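Local coordinates for protein transcriptional regulator, GntR family (Thermotoga maritima, PDB 3SXM) that probably acts as a DNA-binding transcription regulator of the GntR family, of which this chain is the metal-binding FCD domain, crystallised without metal, at residues A[12-15]-A[16-19]; A[77-80]-A[81-85]; A[106-109]-A[110-113]. The protein carries 3 engineered substitutions. All blocks are in the same frame, centred on the assembly; numbering follows the deposited sequence.

Contact 1: residues A[12-15]-A[16-19]; sequences IETR and IMME
Arg15 and Glu19, one turn apart on helix 5-25, form a salt bridge running alongside the helix. The guanidinium is applied side-on, and two of its nitrogens grip a single oxygen: Arg15 NE lies 2.9 Å and Arg15 NH2 3.1 Å from Glu19 OE2. That oxygen sits in the guanidinium plane and is met on its syn side, while the two flat groups are turned 42° against each other. The bend of Arg15 at chi3 (68°) swings NE and NH2 toward the carboxylate.

Tyr79 OH also bonds OE2, and OE1 is held by His63 ND1, so several partners fix the rotation of this buried carboxylate. His63 is a zinc ligand in another structure; Glu19 would thus probably be a second-shell residue of the metal centre within the all-helical FCD domain.

Each backbone N-H bonds the carbonyl four residues earlier, from Ile16 N to Ile12 O (2.9 Å) through Glu19 N to Arg15 O (2.8 Å).

Among apolar groups, Ile12 CG2 meets Ile16 CD1 at 4.1 Å, and Thr14 CG2 lies beside both Met17 CE and Met18 SD, each 4.1 Å away. Thr14 OG1 turns back to Glu10 O, whereas Met17 and Met18 pack on the second subunit.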
loop_
_atom_site.group_PDB
_atom_site.type_symbol
_atom_site.label_atom_id
_atom_site.label_comp_id
_atom_site.label_asym_id
_atom_site.label_seq_id
_atom_site.Cartn_x
_atom_site.Cartn_y
_atom_site.Cartn_z
ATOM N N ILE A 12 -11.223 -4.279 -0.462
ATOM C CA ILE A 12 -11.348 -2.845 -0.550
ATOM C C ILE A 12 -10.200 -2.158 0.197
ATOM O O ILE A 12 -9.625 -1.198 -0.306
ATOM C CB ILE A 12 -12.690 -2.405 -0.029
ATOM C CG1 ILE A 12 -13.832 -2.952 -0.925
ATOM C CG2 ILE A 12 -12.724 -0.889 0.089
ATOM C CD1 ILE A 12 -13.882 -2.381 -2.321
ATOM N N GLU A 13 -9.843 -2.642 1.392
ATOM C CA GLU A 13 -8.770 -2.008 2.170
ATOM C C GLU A 13 -7.463 -2.130 1.378
ATOM O O GLU A 13 -6.675 -1.175 1.373
ATOM C CB GLU A 13 -8.618 -2.644 3.526
ATOM C CG GLU A 13 -7.461 -2.055 4.333
ATOM C CD GLU A 13 -7.378 -2.558 5.760
ATOM O OE1 GLU A 13 -7.543 -3.787 5.998
ATOM O OE2 GLU A 13 -7.193 -1.725 6.679
ATOM N N THR A 14 -7.215 -3.291 0.761
ATOM C CA THR A 14 -6.014 -3.457 -0.071
ATOM C C THR A 14 -6.013 -2.493 -1.230
ATOM O O THR A 14 -4.970 -1.885 -1.566
ATOM C CB THR A 14 -5.861 -4.923 -0.532
ATOM O OG1 THR A 14 -5.805 -5.749 0.627
ATOM C CG2 THR A 14 -4.627 -5.120 -1.361
ATOM N N ARG A 15 -7.143 -2.267 -1.874
ATOM C CA ARG A 15 -7.239 -1.283 -2.934
ATOM C C ARG A 15 -6.962 0.117 -2.443
ATOM O O ARG A 15 -6.277 0.890 -3.136
ATOM C CB ARG A 15 -8.640 -1.332 -3.589
ATOM C CG ARG A 15 -8.904 -2.583 -4.372
ATOM C CD ARG A 15 -10.261 -2.531 -5.097
ATOM N NE ARG A 15 -10.251 -1.557 -6.143
ATOM C CZ ARG A 15 -11.304 -1.166 -6.852
ATOM N NH1 ARG A 15 -12.461 -1.812 -6.741
ATOM N NH2 ARG A 15 -11.163 -0.183 -7.722
ATOM N N ILE A 16 -7.486 0.484 -1.268
ATOM C CA ILE A 16 -7.253 1.844 -0.697
ATOM C C ILE A 16 -5.745 1.988 -0.512
ATOM O O ILE A 16 -5.137 2.982 -0.966
ATOM C CB ILE A 16 -8.017 2.064 0.585
ATOM C CG1 ILE A 16 -9.551 2.153 0.312
ATOM C CG2 ILE A 16 -7.547 3.330 1.259
ATOM C CD1 ILE A 16 -10.383 2.122 1.530
ATOM N N MET A 17 -5.123 1.005 0.147
ATOM C CA MET A 17 -3.657 1.014 0.361
ATOM C C MET A 17 -2.900 1.312 -0.930
ATOM O O MET A 17 -2.016 2.209 -0.938
ATOM C CB MET A 17 -3.207 -0.298 1.019
ATOM C CG MET A 17 -1.681 -0.416 1.198
ATOM S SD MET A 17 -1.208 -1.989 1.870
ATOM C CE MET A 17 -1.559 -3.054 0.486
ATOM N N MET A 18 -3.137 0.528 -1.968
ATOM C CA MET A 18 -2.325 0.601 -3.175
ATOM C C MET A 18 -2.724 1.808 -4.028
ATOM O O MET A 18 -1.875 2.557 -4.513
ATOM C CB MET A 18 -2.437 -0.683 -3.983
ATOM C CG MET A 18 -1.961 -1.922 -3.227
ATOM S SD MET A 18 -2.070 -3.445 -4.147
ATOM C CE MET A 18 -0.781 -3.228 -5.244
ATOM N N GLU A 19 -4.017 1.987 -4.277
ATOM C CA GLU A 19 -4.468 3.045 -5.213
ATOM C C GLU A 19 -4.206 4.431 -4.660
ATOM O O GLU A 19 -3.797 5.332 -5.391
ATOM C CB GLU A 19 -5.935 2.819 -5.600
ATOM C CG GLU A 19 -6.212 1.518 -6.282
ATOM C CD GLU A 19 -7.644 1.437 -6.749
ATOM O OE1 GLU A 19 -8.225 2.532 -6.934
ATOM O OE2 GLU A 19 -8.175 0.329 -6.972
#

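Contact 2: residues A[77-80]-A[81-85]; sequences SLYE and KIWDR
A kink in helix 73-90, bridged by a water, marks the turn where Tyr79 and Glu80 meet Ile82 and Trp83. Up to Ile82 the helix keeps its usual bonding: Lys81 N reaches Ser77 O at 2.9 Å and Ile82 N bonds to Leu78 O. Trp83 N, although 3.0 Å from Tyr79 O, is badly angled for it. The amide bonds instead to Glu80 O at 3.2 Å, three residues back, approaching from above the carbonyl plane rather than on a lone pair. Neither Asp84 N nor Arg85 N bonds to the turn before. Water 1 takes over the step from Glu80 to Asp84: it donates to Glu80 O (2.7 Å) and accepts from Asp84 N (3.0 Å). Glu80 O therefore takes two donors.

The aromatic pair bridges the same turn. Tyr79 and Trp83 both carry CG anti to the backbone N (chi1 -164° and 178°), which directs the rings to one flank of the helix. They cross at a slant, Tyr79 CE2 lying 3.9 Å from Trp83 CE3, and Tyr79 OH stands in the indole plane at its edge, 3.9 Å from Trp83 CZ3. Ile82 CD1 also approaches the tyrosine ring obliquely, 4.4 Å from Tyr79 CD1.

The aromatic flank faces helix 51-68, where Tyr79 lies on His63 and Lys64 makes a cation-pi contact with Trp83. Helix 5-25 supplies Glu19, the polar partner of the tyrosine hydroxyl, and Thr14, on which Ile82 packs, while Leu78 and Ile82 also pack on Ile82 and Leu78 of the second subunit.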
loop_
_atom_site.group_PDB
_atom_site.type_symbol
_atom_site.label_atom_id
_atom_site.label_comp_id
_atom_site.label_asym_id
_atom_site.label_seq_id
_atom_site.Cartn_x
_atom_site.Cartn_y
_atom_site.Cartn_z
ATOM N N SER A 77 2.641 -5.513 -10.584
ATOM C CA SER A 77 2.473 -6.952 -10.614
ATOM C C SER A 77 1.613 -7.424 -9.448
ATOM O O SER A 77 0.805 -8.365 -9.628
ATOM C CB SER A 77 3.852 -7.659 -10.622
ATOM O OG SER A 77 4.471 -7.677 -9.370
ATOM N N LEU A 78 1.694 -6.790 -8.286
ATOM C CA LEU A 78 0.868 -7.197 -7.139
ATOM C C LEU A 78 -0.574 -6.842 -7.420
ATOM O O LEU A 78 -1.485 -7.624 -7.100
ATOM C CB LEU A 78 1.359 -6.510 -5.845
ATOM C CG LEU A 78 2.742 -6.966 -5.375
ATOM C CD1 LEU A 78 3.136 -6.102 -4.227
ATOM C CD2 LEU A 78 2.730 -8.407 -4.939
ATOM N N TYR A 79 -0.800 -5.714 -8.066
ATOM C CA TYR A 79 -2.194 -5.295 -8.368
ATOM C C TYR A 79 -2.762 -6.256 -9.409
ATOM O O TYR A 79 -3.955 -6.679 -9.324
ATOM C CB TYR A 79 -2.249 -3.871 -8.870
ATOM C CG TYR A 79 -3.625 -3.245 -8.843
ATOM C CD1 TYR A 79 -4.153 -2.752 -7.677
ATOM C CD2 TYR A 79 -4.337 -3.128 -10.004
ATOM C CE1 TYR A 79 -5.419 -2.118 -7.660
ATOM C CE2 TYR A 79 -5.616 -2.524 -9.991
ATOM C CZ TYR A 79 -6.115 -2.053 -8.838
ATOM O OH TYR A 79 -7.371 -1.464 -8.862
ATOM N N GLU A 80 -1.953 -6.647 -10.397
ATOM C CA GLU A 80 -2.393 -7.622 -11.387
ATOM C C GLU A 80 -2.747 -8.938 -10.718
ATOM O O GLU A 80 -3.744 -9.621 -11.080
ATOM C CB GLU A 80 -1.271 -7.821 -12.370
ATOM C CG GLU A 80 -1.219 -6.796 -13.427
ATOM C CD GLU A 80 -2.004 -7.207 -14.652
ATOM O OE1 GLU A 80 -3.198 -7.512 -14.498
ATOM O OE2 GLU A 80 -1.424 -7.252 -15.760
ATOM N N LYS A 81 -1.931 -9.349 -9.741
ATOM C CA LYS A 81 -2.190 -10.598 -9.042
ATOM C C LYS A 81 -3.531 -10.634 -8.329
ATOM O O LYS A 81 -4.179 -11.711 -8.320
ATOM C CB LYS A 81 -1.071 -10.875 -8.018
ATOM C CG LYS A 81 -1.246 -12.153 -7.208
ATOM C CD LYS A 81 -0.916 -13.396 -8.018
ATOM C CE LYS A 81 -1.015 -14.670 -7.164
ATOM N NZ LYS A 81 0.260 -14.937 -6.434
ATOM N N ILE A 82 -3.925 -9.496 -7.774
ATOM C CA ILE A 82 -5.167 -9.394 -7.031
ATOM C C ILE A 82 -6.341 -8.977 -7.902
ATOM O O ILE A 82 -7.442 -8.877 -7.404
ATOM C CB ILE A 82 -5.089 -8.543 -5.793
ATOM C CG1 ILE A 82 -4.837 -7.072 -6.121
ATOM C CG2 ILE A 82 -4.053 -9.142 -4.831
ATOM C CD1 ILE A 82 -4.943 -6.116 -4.907
ATOM N N TRP A 83 -6.126 -8.712 -9.180
ATOM C CA TRP A 83 -7.177 -8.174 -10.025
ATOM C C TRP A 83 -8.387 -9.082 -10.113
ATOM O O TRP A 83 -9.493 -8.541 -10.010
ATOM C CB TRP A 83 -6.683 -7.782 -11.463
ATOM C CG TRP A 83 -7.853 -7.305 -12.222
ATOM C CD1 TRP A 83 -8.542 -8.015 -13.127
ATOM C CD2 TRP A 83 -8.556 -6.076 -12.028
ATOM N NE1 TRP A 83 -9.640 -7.315 -13.547
ATOM C CE2 TRP A 83 -9.688 -6.128 -12.865
ATOM C CE3 TRP A 83 -8.362 -4.960 -11.197
ATOM C CZ2 TRP A 83 -10.612 -5.069 -12.936
ATOM C CZ3 TRP A 83 -9.259 -3.904 -11.281
ATOM C CH2 TRP A 83 -10.390 -3.985 -12.134
ATOM N N ASP A 84 -8.214 -10.371 -10.253
ATOM C CA ASP A 84 -9.389 -11.263 -10.359
ATOM C C ASP A 84 -10.205 -11.174 -9.104
ATOM O O ASP A 84 -11.452 -11.227 -9.164
ATOM C CB ASP A 84 -8.983 -12.678 -10.682
ATOM C CG ASP A 84 -8.653 -12.874 -12.142
ATOM O OD1 ASP A 84 -8.973 -11.982 -12.958
ATOM O OD2 ASP A 84 -8.036 -13.920 -12.470
ATOM N N ARG A 85 -9.574 -11.048 -7.956
ATOM C CA ARG A 85 -10.294 -10.875 -6.689
ATOM C C ARG A 85 -11.025 -9.525 -6.629
ATOM O O ARG A 85 -12.207 -9.430 -6.249
ATOM C CB ARG A 85 -9.294 -11.039 -5.516
ATOM C CG ARG A 85 -9.882 -10.702 -4.181
ATOM C CD ARG A 85 -9.064 -11.285 -3.065
ATOM N NE ARG A 85 -9.539 -10.800 -1.790
ATOM C CZ ARG A 85 -9.163 -11.280 -0.612
ATOM N NH1 ARG A 85 -8.242 -12.274 -0.541
ATOM N NH2 ARG A 85 -9.696 -10.786 0.512
HETATM O O HOH W 1 -5.641 -11.563 -11.219
#

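Contact 3: residues A[106-109]-A[110-113]; sequences LIER and IISG
The carboxylate of Glu108, the flat group that touches across this turn, meets a carbon of Ser112: Glu108 OE2 lies 3.8 Å from Ser112 CB, with OE1 farther off, near Ile111 CD1. A bend at chi2 (60°) brings the acid alongside the last turn, toward Ser112. The guanidinium of Arg109 leads elsewhere, and its NH1 is bonded to Gly117 O.

Two pairs of aliphatic side chains tie successive turns. Leu106 CD1 meets Ile110 CD1 at 4.1 Å, and Ile107 CG2 meets Ile111 CD1 at 3.9 Å, each pair crossing at a slant.

Helix 96-111 ends here in a Schellman motif. Ser112 N still reaches Glu108 O at 2.9 Å, and Gly113 N folds back to Ile110 O at 3.1 Å as the backbone takes a positive phi of 89°, where a side chain would be jammed against the preceding carbonyl. Ser112 OG, placed between its own N and carbonyl carbon, points back at the last turn, 3.0 Å from Glu108 O and 3.3 Å from Arg109 O. Inward, Ile107 and Ile111 lie on helix 34-44, Leu106 and Ile110 on Ala118 of helix 115-135, and Leu106 and Ile110 also on Phe66.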
loop_
_atom_site.group_PDB
_atom_site.type_symbol
_atom_site.label_atom_id
_atom_site.label_comp_id
_atom_site.label_asym_id
_atom_site.label_seq_id
_atom_site.Cartn_x
_atom_site.Cartn_y
_atom_site.Cartn_z
ATOM N N LEU A 106 -14.075 12.368 -9.686
ATOM C CA LEU A 106 -12.674 12.088 -9.304
ATOM C C LEU A 106 -11.741 12.585 -10.406
ATOM O O LEU A 106 -10.718 13.246 -10.150
ATOM C CB LEU A 106 -12.512 10.594 -9.080
ATOM C CG LEU A 106 -11.092 10.042 -8.899
ATOM C CD1 LEU A 106 -10.389 10.700 -7.753
ATOM C CD2 LEU A 106 -11.160 8.573 -8.684
ATOM N N ILE A 107 -12.029 12.201 -11.632
ATOM C CA ILE A 107 -11.175 12.616 -12.732
ATOM C C ILE A 107 -11.108 14.141 -12.808
ATOM O O ILE A 107 -10.030 14.715 -13.007
ATOM C CB ILE A 107 -11.633 12.019 -14.015
ATOM C CG1 ILE A 107 -11.452 10.510 -13.985
ATOM C CG2 ILE A 107 -10.849 12.612 -15.174
ATOM C CD1 ILE A 107 -12.123 9.795 -15.117
ATOM N N GLU A 108 -12.226 14.839 -12.627
ATOM C CA GLU A 108 -12.188 16.297 -12.778
ATOM C C GLU A 108 -11.366 16.913 -11.661
ATOM O O GLU A 108 -10.650 17.880 -11.888
ATOM C CB GLU A 108 -13.586 16.874 -12.835
ATOM C CG GLU A 108 -13.674 18.392 -12.844
ATOM C CD GLU A 108 -12.993 19.056 -13.984
ATOM O OE1 GLU A 108 -12.974 18.446 -15.079
ATOM O OE2 GLU A 108 -12.479 20.191 -13.763
ATOM N N ARG A 109 -11.411 16.329 -10.459
ATOM C CA ARG A 109 -10.563 16.827 -9.347
ATOM C C ARG A 109 -9.108 16.676 -9.716
ATOM O O ARG A 109 -8.279 17.544 -9.440
ATOM C CB ARG A 109 -10.874 16.113 -8.031
ATOM C CG ARG A 109 -12.270 16.478 -7.466
ATOM C CD ARG A 109 -12.524 15.861 -6.106
ATOM N NE ARG A 109 -13.926 16.052 -5.673
ATOM C CZ ARG A 109 -14.394 15.769 -4.474
ATOM N NH1 ARG A 109 -13.600 15.272 -3.543
ATOM N NH2 ARG A 109 -15.670 15.937 -4.215
ATOM N N ILE A 110 -8.760 15.540 -10.276
ATOM C CA ILE A 110 -7.388 15.289 -10.709
ATOM C C ILE A 110 -6.957 16.311 -11.775
ATOM O O ILE A 110 -5.880 16.977 -11.638
ATOM C CB ILE A 110 -7.181 13.831 -11.231
ATOM C CG1 ILE A 110 -7.436 12.805 -10.120
ATOM C CG2 ILE A 110 -5.784 13.689 -11.818
ATOM C CD1 ILE A 110 -7.513 11.371 -10.658
ATOM N N ILE A 111 -7.709 16.425 -12.832
ATOM C CA ILE A 111 -7.407 17.362 -13.901
ATOM C C ILE A 111 -7.293 18.789 -13.444
ATOM O O ILE A 111 -6.507 19.518 -13.944
ATOM C CB ILE A 111 -8.533 17.385 -14.903
ATOM C CG1 ILE A 111 -8.582 16.100 -15.659
ATOM C CG2 ILE A 111 -8.384 18.519 -15.837
ATOM C CD1 ILE A 111 -9.735 16.103 -16.616
ATOM N N SER A 112 -8.113 19.189 -12.520
ATOM C CA SER A 112 -8.106 20.567 -12.064
ATOM C C SER A 112 -7.018 20.859 -11.002
ATOM O O SER A 112 -6.860 21.996 -10.541
ATOM C CB SER A 112 -9.490 20.954 -11.567
ATOM O OG SER A 112 -9.750 20.301 -10.372
ATOM N N GLY A 113 -6.255 19.844 -10.617
ATOM C CA GLY A 113 -5.140 20.032 -9.697
ATOM C C GLY A 113 -5.469 19.916 -8.223
ATOM O O GLY A 113 -4.650 20.256 -7.351
#

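Contacts 1, 2 and 3 follow one another along the chain, on helices 5-25, 73-90 and 96-111 of one FCD domain. Contacts 1 and 2, with centres about 12 Å apart, touch directly, joined by the bond between the Glu19 and Tyr79 side chains and by apolar packing. Both also reach the second subunit. Contact 3 touches neither, its centre lying about 20 Å from that of contact 1 and about 26 Å from that of contact 2, which is on the opposite side of the chain's centre. Side chains of all three come within about 5 Å of His63, consistent with the zinc site seen in another structure lying among them.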